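Side-chain contacts in formate dehydrogenase (Staphylococcus aureus, PDB 6TTB), which probably catalyses the NAD-dependent oxidation of formate to carbon dioxide, the reaction for which formate dehydrogenases are named: residues D300-P304 and Q305-A309; A247-T250 and P251-N255; T61-E65 and R66-F70. All blocks are in the same frame, centred on the assembly; numbering follows the deposited sequence.

Contact 1 of 3, residues D300-P304 and Q305-A309. With NAD (nicotinamide-adenine-dinucleotide), chain C.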
loop_
_atom_site.group_PDB
_atom_site.type_symbol
_atom_site.label_atom_id
_atom_site.label_comp_id
_atom_site.label_asym_id
_atom_site.label_seq_id
_atom_site.Cartn_x
_atom_site.Cartn_y
_atom_site.Cartn_z
ATOM N N ASP A 300 -0.870 11.083 4.899
ATOM C CA ASP A 300 -1.482 12.051 3.988
ATOM C C ASP A 300 -1.759 13.398 4.699
ATOM O O ASP A 300 -2.587 14.207 4.188
ATOM C CB ASP A 300 -2.751 11.494 3.324
ATOM C CG ASP A 300 -3.995 11.488 4.232
ATOM O OD1 ASP A 300 -3.839 11.414 5.500
ATOM O OD2 ASP A 300 -5.126 11.577 3.688
ATOM N N VAL A 301 -1.106 13.629 5.867
ATOM C CA VAL A 301 -1.471 14.792 6.686
ATOM C C VAL A 301 -0.233 15.653 6.887
ATOM O O VAL A 301 0.856 15.104 7.038
ATOM C CB VAL A 301 -2.093 14.383 8.035
ATOM C CG1 VAL A 301 -3.478 13.841 7.891
ATOM C CG2 VAL A 301 -1.212 13.410 8.813
ATOM N N TRP A 302 -0.395 17.004 6.862
ATOM C CA TRP A 302 0.788 17.874 6.793
ATOM C C TRP A 302 0.766 19.043 7.805
ATOM O O TRP A 302 -0.313 19.600 8.089
ATOM C CB TRP A 302 0.899 18.420 5.406
ATOM C CG TRP A 302 0.913 17.386 4.350
ATOM C CD1 TRP A 302 -0.128 16.598 3.950
ATOM C CD2 TRP A 302 1.999 17.135 3.438
ATOM N NE1 TRP A 302 0.260 15.800 2.912
ATOM C CE2 TRP A 302 1.548 16.125 2.549
ATOM C CE3 TRP A 302 3.319 17.624 3.333
ATOM C CZ2 TRP A 302 2.369 15.581 1.566
ATOM C CZ3 TRP A 302 4.122 17.065 2.369
ATOM C CH2 TRP A 302 3.653 16.053 1.506
ATOM N N TYR A 303 1.979 19.563 8.153
ATOM C CA TYR A 303 2.073 20.887 8.810
ATOM C C TYR A 303 2.926 21.889 7.985
ATOM O O TYR A 303 4.169 21.794 7.889
ATOM C CB TYR A 303 2.522 20.770 10.281
ATOM C CG TYR A 303 2.380 22.071 11.045
ATOM C CD1 TYR A 303 1.137 22.710 11.156
ATOM C CD2 TYR A 303 3.496 22.733 11.591
ATOM C CE1 TYR A 303 1.022 23.983 11.714
ATOM C CE2 TYR A 303 3.386 23.999 12.170
ATOM C CZ TYR A 303 2.143 24.631 12.221
ATOM O OH TYR A 303 2.015 25.858 12.832
ATOM N N PRO A 304 2.329 22.978 7.456
ATOM C CA PRO A 304 0.885 23.196 7.510
ATOM C C PRO A 304 0.170 22.642 6.270
ATOM O O PRO A 304 0.788 22.037 5.411
ATOM C CB PRO A 304 0.905 24.709 7.389
ATOM C CG PRO A 304 1.919 24.916 6.276
ATOM C CD PRO A 304 3.058 24.087 6.785
ATOM N N GLN A 305 -1.136 22.869 6.184
ATOM C CA GLN A 305 -1.869 22.488 5.012
ATOM C C GLN A 305 -2.594 23.723 4.554
ATOM O O GLN A 305 -3.070 24.474 5.401
ATOM C CB GLN A 305 -2.915 21.439 5.364
ATOM C CG GLN A 305 -2.297 20.117 5.746
ATOM C CD GLN A 305 -3.211 18.920 5.583
ATOM O OE1 GLN A 305 -2.797 17.764 5.819
ATOM N NE2 GLN A 305 -4.461 19.181 5.208
ATOM N N PRO A 306 -2.649 23.994 3.225
ATOM C CA PRO A 306 -2.021 23.101 2.238
ATOM C C PRO A 306 -0.530 23.017 2.470
ATOM O O PRO A 306 0.057 23.946 2.925
ATOM C CB PRO A 306 -2.286 23.731 0.880
ATOM C CG PRO A 306 -3.480 24.690 1.155
ATOM C CD PRO A 306 -3.379 25.113 2.618
ATOM N N ALA A 307 0.052 21.862 2.204
ATOM C CA ALA A 307 1.487 21.710 2.174
ATOM C C ALA A 307 2.086 22.678 1.150
ATOM O O ALA A 307 1.713 22.700 -0.028
ATOM C CB ALA A 307 1.852 20.272 1.900
ATOM N N PRO A 308 3.012 23.545 1.590
ATOM C CA PRO A 308 3.690 24.438 0.668
ATOM C C PRO A 308 4.373 23.560 -0.361
ATOM O O PRO A 308 4.782 22.413 -0.034
ATOM C CB PRO A 308 4.722 25.191 1.540
ATOM C CG PRO A 308 4.166 25.083 2.943
ATOM C CD PRO A 308 3.360 23.776 3.003
ATOM N N ALA A 309 4.520 24.115 -1.593
ATOM C CA ALA A 309 5.036 23.346 -2.707
ATOM C C ALA A 309 6.408 22.724 -2.385
ATOM O O ALA A 309 6.753 21.655 -2.945
ATOM C CB ALA A 309 5.098 24.176 -3.923
HETATM P PA NAD C . -10.823 8.773 18.259
HETATM O O1A NAD C . -11.171 9.803 19.279
HETATM O O2A NAD C . -11.730 7.589 17.979
HETATM O O5B NAD C . -9.304 8.276 18.463
HETATM C C5B NAD C . -8.383 8.989 19.315
HETATM C C4B NAD C . -8.032 8.092 20.475
HETATM O O4B NAD C . -6.663 8.365 20.828
HETATM C C3B NAD C . -8.884 8.289 21.752
HETATM O O3B NAD C . -9.814 7.248 22.049
HETATM C C2B NAD C . -7.872 8.475 22.889
HETATM O O2B NAD C . -8.067 7.576 23.961
HETATM C C1B NAD C . -6.497 8.330 22.222
HETATM N N9A NAD C . -5.543 9.359 22.648
HETATM C C8A NAD C . -5.837 10.525 23.344
HETATM N N7A NAD C . -4.770 11.180 23.740
HETATM C C5A NAD C . -3.701 10.361 23.377
HETATM C C6A NAD C . -2.292 10.458 23.569
HETATM N N6A NAD C . -1.693 11.412 24.259
HETATM N N1A NAD C . -1.534 9.415 23.146
HETATM C C2A NAD C . -2.136 8.412 22.487
HETATM N N3A NAD C . -3.431 8.235 22.212
HETATM C C4A NAD C . -4.172 9.240 22.690
HETATM O O3 NAD C . -10.622 9.519 16.907
HETATM P PN NAD C . -10.526 8.780 15.535
HETATM O O1N NAD C . -11.888 8.898 14.903
HETATM O O2N NAD C . -9.936 7.415 15.741
HETATM O O5D NAD C . -9.462 9.736 14.776
HETATM C C5D NAD C . -8.042 9.396 14.817
HETATM C C4D NAD C . -7.293 10.588 14.332
HETATM O O4D NAD C . -7.274 10.541 12.885
HETATM C C3D NAD C . -7.961 11.920 14.749
HETATM O O3D NAD C . -7.190 12.647 15.694
HETATM C C2D NAD C . -8.201 12.663 13.431
HETATM O O2D NAD C . -7.731 14.003 13.380
HETATM C C1D NAD C . -7.496 11.836 12.371
HETATM N N1N NAD C . -8.352 11.754 11.177
HETATM C C2N NAD C . -7.832 12.163 9.911
HETATM C C3N NAD C . -8.633 12.091 8.749
HETATM C C7N NAD C . -8.003 12.238 7.363
HETATM O O7N NAD C . -8.706 12.634 6.434
HETATM N N7N NAD C . -6.708 11.907 7.192
HETATM C C4N NAD C . -10.043 11.828 8.923
HETATM C C5N NAD C . -10.544 11.460 10.190
HETATM C C6N NAD C . -9.687 11.458 11.308
#
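Gln305 folds back along the loop and carries its amide oxygen to the backbone of Trp302. The bond from Trp302 N to Gln305 OE1 is 2.7 Å long, somewhat bent at the hydrogen (142°), and meets OE1 on a lone pair in the plane of the amide. The same oxygen sits at the edge of the indole, near its plane, 3.5 Å from Trp302 CD1, and it also lies 3.4 Å from Val301 CA. CG of Gln305 stands beside its own backbone N (chi1 -69°), and the extended chain beyond it spans the distance to Trp302, crossing the indole side chain at about a right angle with the two planes 63° apart. Ala307 approaches the six-membered part of the indole obliquely with its methyl, CB to Trp302 CE3 3.3 Å. Pro304 and Pro306 both follow cis peptide bonds, in the stretch where the chain folds back, and Pro308 CD packs on Pro304 CG at 3.8 Å. This loop follows strand 294-299 of the Rossmann-type, NAD-binding sheet, and its first residues reach the nicotinamide end of the cofactor. There Asp300 OD1 accepts a weak bond from the carboxamide nitrogen N7N of NAD at 3.4 Å, while Val301 CG1 lies 3.8 Å from N7N. Asp300 OD2 is bonded to the backbone N of Ser326, so the two oxygens of the carboxylate have different partners. Gln305 NE2 is bonded to ND1 of His324, whose NE2 reaches NAD, placing Gln305 in the second shell of the cofactor. The indole NE1 of Trp302 is taken by the carbonyl of Thr322, and Trp174 of the second subunit meets the ring edge to face.

Contact 2 of 3, residues A247-T250 and P251-N255. With NAD (nicotinamide-adenine-dinucleotide), chain C.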
loop_
_atom_site.group_PDB
_atom_site.type_symbol
_atom_site.label_atom_id
_atom_site.label_comp_id
_atom_site.label_asym_id
_atom_site.label_seq_id
_atom_site.Cartn_x
_atom_site.Cartn_y
_atom_site.Cartn_z
ATOM N N ALA A 247 -4.115 9.134 16.742
ATOM C CA ALA A 247 -4.308 9.946 17.931
ATOM C C ALA A 247 -4.680 11.368 17.503
ATOM O O ALA A 247 -4.252 11.837 16.440
ATOM C CB ALA A 247 -3.028 9.938 18.736
ATOM N N PRO A 248 -5.474 12.120 18.310
ATOM C CA PRO A 248 -5.855 13.496 17.943
ATOM C C PRO A 248 -4.642 14.393 18.151
ATOM O O PRO A 248 -3.607 13.932 18.615
ATOM C CB PRO A 248 -7.035 13.839 18.886
ATOM C CG PRO A 248 -7.459 12.493 19.453
ATOM C CD PRO A 248 -6.165 11.669 19.522
ATOM N N LEU A 249 -4.728 15.633 17.699
ATOM C CA LEU A 249 -3.663 16.577 17.999
ATOM C C LEU A 249 -4.057 17.341 19.252
ATOM O O LEU A 249 -4.859 18.288 19.155
ATOM C CB LEU A 249 -3.549 17.538 16.830
ATOM C CG LEU A 249 -2.517 18.647 16.999
ATOM C CD1 LEU A 249 -1.079 18.102 17.272
ATOM C CD2 LEU A 249 -2.547 19.559 15.782
ATOM N N THR A 250 -3.478 16.905 20.405
ATOM C CA THR A 250 -3.716 17.410 21.758
ATOM C C THR A 250 -2.391 17.930 22.271
ATOM O O THR A 250 -1.375 17.773 21.628
ATOM C CB THR A 250 -4.201 16.279 22.673
ATOM O OG1 THR A 250 -3.096 15.445 23.131
ATOM C CG2 THR A 250 -5.247 15.445 21.980
ATOM N N PRO A 251 -2.332 18.525 23.464
ATOM C CA PRO A 251 -1.097 19.121 23.946
ATOM C C PRO A 251 -0.045 18.033 24.107
ATOM O O PRO A 251 1.148 18.319 24.178
ATOM C CB PRO A 251 -1.465 19.586 25.335
ATOM C CG PRO A 251 -2.940 19.753 25.287
ATOM C CD PRO A 251 -3.416 18.603 24.439
ATOM N N GLU A 252 -0.489 16.779 24.144
ATOM C CA GLU A 252 0.455 15.717 24.446
ATOM C C GLU A 252 1.043 15.102 23.188
ATOM O O GLU A 252 2.110 14.509 23.231
ATOM C CB GLU A 252 -0.211 14.629 25.243
ATOM C CG GLU A 252 0.377 14.618 26.599
ATOM C CD GLU A 252 -0.522 14.005 27.595
ATOM O OE1 GLU A 252 -1.742 14.179 27.465
ATOM O OE2 GLU A 252 0.000 13.300 28.437
ATOM N N THR A 253 0.258 15.121 22.115
ATOM C CA THR A 253 0.666 14.537 20.857
ATOM C C THR A 253 1.346 15.613 20.017
ATOM O O THR A 253 2.100 15.284 19.107
ATOM C CB THR A 253 -0.493 13.833 20.167
ATOM O OG1 THR A 253 -1.271 14.845 19.486
ATOM C CG2 THR A 253 -1.334 12.987 21.126
ATOM N N ASP A 254 1.144 16.898 20.398
ATOM C CA ASP A 254 1.819 17.979 19.717
ATOM C C ASP A 254 3.341 17.671 19.664
ATOM O O ASP A 254 3.969 17.388 20.683
ATOM C CB ASP A 254 1.444 19.287 20.358
ATOM C CG ASP A 254 1.969 20.458 19.582
ATOM O OD1 ASP A 254 2.745 20.226 18.620
ATOM O OD2 ASP A 254 1.603 21.585 19.923
ATOM N N ASN A 255 3.910 17.572 18.463
ATOM C CA ASN A 255 5.337 17.350 18.352
ATOM C C ASN A 255 5.846 16.136 19.149
ATOM O O ASN A 255 7.037 16.030 19.383
ATOM C CB ASN A 255 6.120 18.548 18.798
ATOM C CG ASN A 255 7.368 18.661 17.962
ATOM O OD1 ASN A 255 7.299 18.543 16.733
ATOM N ND2 ASN A 255 8.503 18.847 18.588
HETATM P PA NAD C . -10.823 8.773 18.259
HETATM O O1A NAD C . -11.171 9.803 19.279
HETATM O O2A NAD C . -11.730 7.589 17.979
HETATM O O5B NAD C . -9.304 8.276 18.463
HETATM C C5B NAD C . -8.383 8.989 19.315
HETATM C C4B NAD C . -8.032 8.092 20.475
HETATM O O4B NAD C . -6.663 8.365 20.828
HETATM C C3B NAD C . -8.884 8.289 21.752
HETATM O O3B NAD C . -9.814 7.248 22.049
HETATM C C2B NAD C . -7.872 8.475 22.889
HETATM O O2B NAD C . -8.067 7.576 23.961
HETATM C C1B NAD C . -6.497 8.330 22.222
HETATM N N9A NAD C . -5.543 9.359 22.648
HETATM C C8A NAD C . -5.837 10.525 23.344
HETATM N N7A NAD C . -4.770 11.180 23.740
HETATM C C5A NAD C . -3.701 10.361 23.377
HETATM C C6A NAD C . -2.292 10.458 23.569
HETATM N N6A NAD C . -1.693 11.412 24.259
HETATM N N1A NAD C . -1.534 9.415 23.146
HETATM C C2A NAD C . -2.136 8.412 22.487
HETATM N N3A NAD C . -3.431 8.235 22.212
HETATM C C4A NAD C . -4.172 9.240 22.690
HETATM O O3 NAD C . -10.622 9.519 16.907
HETATM P PN NAD C . -10.526 8.780 15.535
HETATM O O1N NAD C . -11.888 8.898 14.903
HETATM O O2N NAD C . -9.936 7.415 15.741
HETATM O O5D NAD C . -9.462 9.736 14.776
HETATM C C5D NAD C . -8.042 9.396 14.817
HETATM C C4D NAD C . -7.293 10.588 14.332
HETATM O O4D NAD C . -7.274 10.541 12.885
HETATM C C3D NAD C . -7.961 11.920 14.749
HETATM O O3D NAD C . -7.190 12.647 15.694
HETATM C C2D NAD C . -8.201 12.663 13.431
HETATM O O2D NAD C . -7.731 14.003 13.380
HETATM C C1D NAD C . -7.496 11.836 12.371
HETATM N N1N NAD C . -8.352 11.754 11.177
HETATM C C2N NAD C . -7.832 12.163 9.911
HETATM C C3N NAD C . -8.633 12.091 8.749
HETATM C C7N NAD C . -8.003 12.238 7.363
HETATM O O7N NAD C . -8.706 12.634 6.434
HETATM N N7N NAD C . -6.708 11.907 7.192
HETATM C C4N NAD C . -10.043 11.828 8.923
HETATM C C5N NAD C . -10.544 11.460 10.190
HETATM C C6N NAD C . -9.687 11.458 11.308
#
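Thr253 points its side chain back at the start of the loop, where its hydroxyl serves two backbone groups. OG1 donates to the carbonyl of Pro248, Thr253 OG1 to Pro248 O 2.7 Å, on a lone pair in the carbonyl plane, and accepts from Thr250 N an almost straight bond (161°). In both threonines OG1 lies between the backbone N and the carbonyl carbon (chi1 79° for Thr250, 81° for Thr253), which leaves each methyl beside the backbone N. For Thr250 this turns the hydroxyl over Pro251 to Glu252, and Glu252 N donates to Thr250 OG1 at 3.1 Å. This is an ST turn, and with Asp254 N bonded to Thr250 O at 2.9 Å, and Thr253 N more weakly to the same carbonyl, it forms an ST motif ahead of residues 251-253, whose backbone angles are helical though the regular helix bonds are missing. The loop follows strand 242-245 of the Rossmann sheet, beside the adenosine half of NAD. The Thr253 rotamer sends CG2 to the adenine amine, 3.5 Å from NAD N6A, and Glu252 CB lies 3.7 Å from N6A. Ala247 CB approaches the adenine at N3A of NAD (3.9 Å), and Pro248 CD packs on the ribose carbon C5B of NAD. Leu249, with CG opposite its backbone N, leans CD1 against Asp254 CA at 3.8 Å.

Contact 3 of 3, residues T61-E65 and R66-F70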
loop_
_atom_site.group_PDB
_atom_site.type_symbol
_atom_site.label_atom_id
_atom_site.label_comp_id
_atom_site.label_asym_id
_atom_site.label_seq_id
_atom_site.Cartn_x
_atom_site.Cartn_y
_atom_site.Cartn_z
ATOM N N THR A 61 -28.165 25.419 -3.594
ATOM C CA THR A 61 -29.594 25.189 -3.535
ATOM C C THR A 61 -30.050 24.952 -2.101
ATOM O O THR A 61 -30.973 25.604 -1.638
ATOM C CB THR A 61 -30.024 24.040 -4.459
ATOM O OG1 THR A 61 -28.868 23.655 -5.186
ATOM C CG2 THR A 61 -31.081 24.434 -5.482
ATOM N N PHE A 62 -29.376 24.065 -1.367
ATOM C CA PHE A 62 -29.816 23.753 -0.017
ATOM C C PHE A 62 -29.942 25.027 0.794
ATOM O O PHE A 62 -30.860 25.163 1.582
ATOM C CB PHE A 62 -28.831 22.840 0.686
ATOM C CG PHE A 62 -29.171 22.614 2.133
ATOM C CD1 PHE A 62 -28.782 23.515 3.102
ATOM C CD2 PHE A 62 -29.904 21.514 2.520
ATOM C CE1 PHE A 62 -29.123 23.331 4.437
ATOM C CE2 PHE A 62 -30.214 21.316 3.848
ATOM C CZ PHE A 62 -29.843 22.239 4.806
ATOM N N LEU A 63 -28.984 25.942 0.626
ATOM C CA LEU A 63 -28.973 27.199 1.377
ATOM C C LEU A 63 -29.892 28.224 0.728
ATOM O O LEU A 63 -30.725 28.801 1.392
ATOM C CB LEU A 63 -27.542 27.742 1.465
ATOM C CG LEU A 63 -26.662 27.049 2.504
ATOM C CD1 LEU A 63 -25.280 27.665 2.558
ATOM C CD2 LEU A 63 -27.323 27.079 3.855
ATOM N N GLU A 64 -29.673 28.499 -0.558
ATOM C CA GLU A 64 -30.455 29.492 -1.284
ATOM C C GLU A 64 -31.923 29.052 -1.386
ATOM O O GLU A 64 -32.734 29.745 -1.957
ATOM C CB GLU A 64 -29.843 29.759 -2.673
ATOM C CG GLU A 64 -28.550 30.598 -2.647
ATOM C CD GLU A 64 -27.763 30.697 -3.969
ATOM O OE1 GLU A 64 -28.334 31.186 -4.999
ATOM O OE2 GLU A 64 -26.582 30.291 -3.979
ATOM N N GLU A 65 -32.259 27.920 -0.799
ATOM C CA GLU A 65 -33.621 27.428 -0.826
ATOM C C GLU A 65 -34.291 27.752 0.482
ATOM O O GLU A 65 -35.440 27.414 0.670
ATOM C CB GLU A 65 -33.625 25.908 -0.832
ATOM C CG GLU A 65 -34.823 25.306 -1.527
ATOM C CD GLU A 65 -34.423 24.110 -2.390
ATOM O OE1 GLU A 65 -34.525 22.967 -1.896
ATOM O OE2 GLU A 65 -33.907 24.334 -3.523
ATOM N N ARG A 66 -33.520 28.281 1.414
ATOM C CA ARG A 66 -33.945 28.436 2.785
ATOM C C ARG A 66 -33.787 29.889 3.182
ATOM O O ARG A 66 -33.964 30.226 4.335
ATOM C CB ARG A 66 -33.087 27.582 3.690
ATOM C CG ARG A 66 -33.172 26.099 3.401
ATOM C CD ARG A 66 -33.258 25.415 4.775
ATOM N NE ARG A 66 -33.246 23.955 4.851
ATOM C CZ ARG A 66 -33.044 23.075 3.829
ATOM N NH1 ARG A 66 -32.666 23.480 2.625
ATOM N NH2 ARG A 66 -33.115 21.781 4.076
ATOM N N GLY A 67 -33.491 30.747 2.195
ATOM C CA GLY A 67 -33.538 32.176 2.419
ATOM C C GLY A 67 -32.164 32.762 2.681
ATOM O O GLY A 67 -32.054 33.973 2.847
ATOM N N HIS A 68 -31.113 31.925 2.614
ATOM C CA HIS A 68 -29.837 32.332 3.176
ATOM C C HIS A 68 -28.920 32.789 2.058
ATOM O O HIS A 68 -29.178 32.496 0.895
ATOM C CB HIS A 68 -29.233 31.200 3.986
ATOM C CG HIS A 68 -30.063 30.783 5.149
ATOM N ND1 HIS A 68 -30.386 31.659 6.196
ATOM C CD2 HIS A 68 -30.596 29.580 5.482
ATOM C CE1 HIS A 68 -31.152 31.014 7.080
ATOM N NE2 HIS A 68 -31.250 29.727 6.688
ATOM N N GLU A 69 -27.870 33.538 2.409
ATOM C CA GLU A 69 -26.904 33.931 1.398
ATOM C C GLU A 69 -25.793 32.905 1.431
ATOM O O GLU A 69 -25.345 32.533 2.496
ATOM C CB GLU A 69 -26.363 35.353 1.641
ATOM C CG GLU A 69 -25.671 35.954 0.412
ATOM C CD GLU A 69 -24.769 37.187 0.600
ATOM O OE1 GLU A 69 -25.162 38.168 1.307
ATOM O OE2 GLU A 69 -23.705 37.213 -0.019
ATOM N N PHE A 70 -25.337 32.473 0.250
ATOM C CA PHE A 70 -24.248 31.501 0.166
ATOM C C PHE A 70 -23.105 32.035 -0.689
ATOM O O PHE A 70 -23.254 32.253 -1.873
ATOM C CB PHE A 70 -24.757 30.147 -0.345
ATOM C CG PHE A 70 -23.685 29.123 -0.474
ATOM C CD1 PHE A 70 -22.719 28.994 0.507
ATOM C CD2 PHE A 70 -23.595 28.326 -1.610
ATOM C CE1 PHE A 70 -21.690 28.069 0.374
ATOM C CE2 PHE A 70 -22.577 27.392 -1.752
ATOM C CZ PHE A 70 -21.604 27.289 -0.766
#
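Arg66 lays its guanidinium flat over one face of Phe62, one turn back on the helix: CZ of Arg66 is 3.6 Å from the ring centroid, with the planes 29° apart, a cation-pi stack. The chain bends at chi2 (-137°) to bring the group round, and NH1 of Arg66 gives a weak bond to the carbonyl O of Phe62 at 2.7 Å. NH2 forms a salt bridge with Glu345 of helix 330-348, so the charge has a partner beyond the ring. The backbone N of Arg66 binds Leu63 O at 2.8 Å. Gly67 then turns the chain with a positive phi of 99°, and His68 N returns to Leu63 O in a long, weak bond of 3.4 Å. The imidazole of His68 stacks on Phe348. Phe70, first to point back at the helix from the strand, crosses Leu63 at about a right angle, CD1 of Leu63 resting 3.5 Å from CD1 of Phe70, while Glu64 OE2 comes near the plane of the ring at its edge. Helix 59-64 thus passes into strand 69-73, the closing half of the beta-alpha-beta unit begun by strand 34-38.

How the contacts relate
Contacts 1 and 2 lie in loops after two strands of one sheet, 294-299 and 242-245, with strand 269-273 between them, in the NAD-binding domain; their centres are about 17 Å apart, and contact 1 meets the nicotinamide carboxamide, contact 2 chiefly the adenosine half. Contact 3 belongs to the other parallel sheet, far from both (centres about 32 and 38 Å away), and touches no NAD. Contact 1 is largely buried and meets the second subunit, with an amide side chain bonded to the backbone. Contact 2, partly buried, relies on threonine hydroxyls and backbone bonds within a turn. Contact 3, also partly buried, combines a partly exposed cation-pi stack with a buried apolar pair, Leu63 and Phe70.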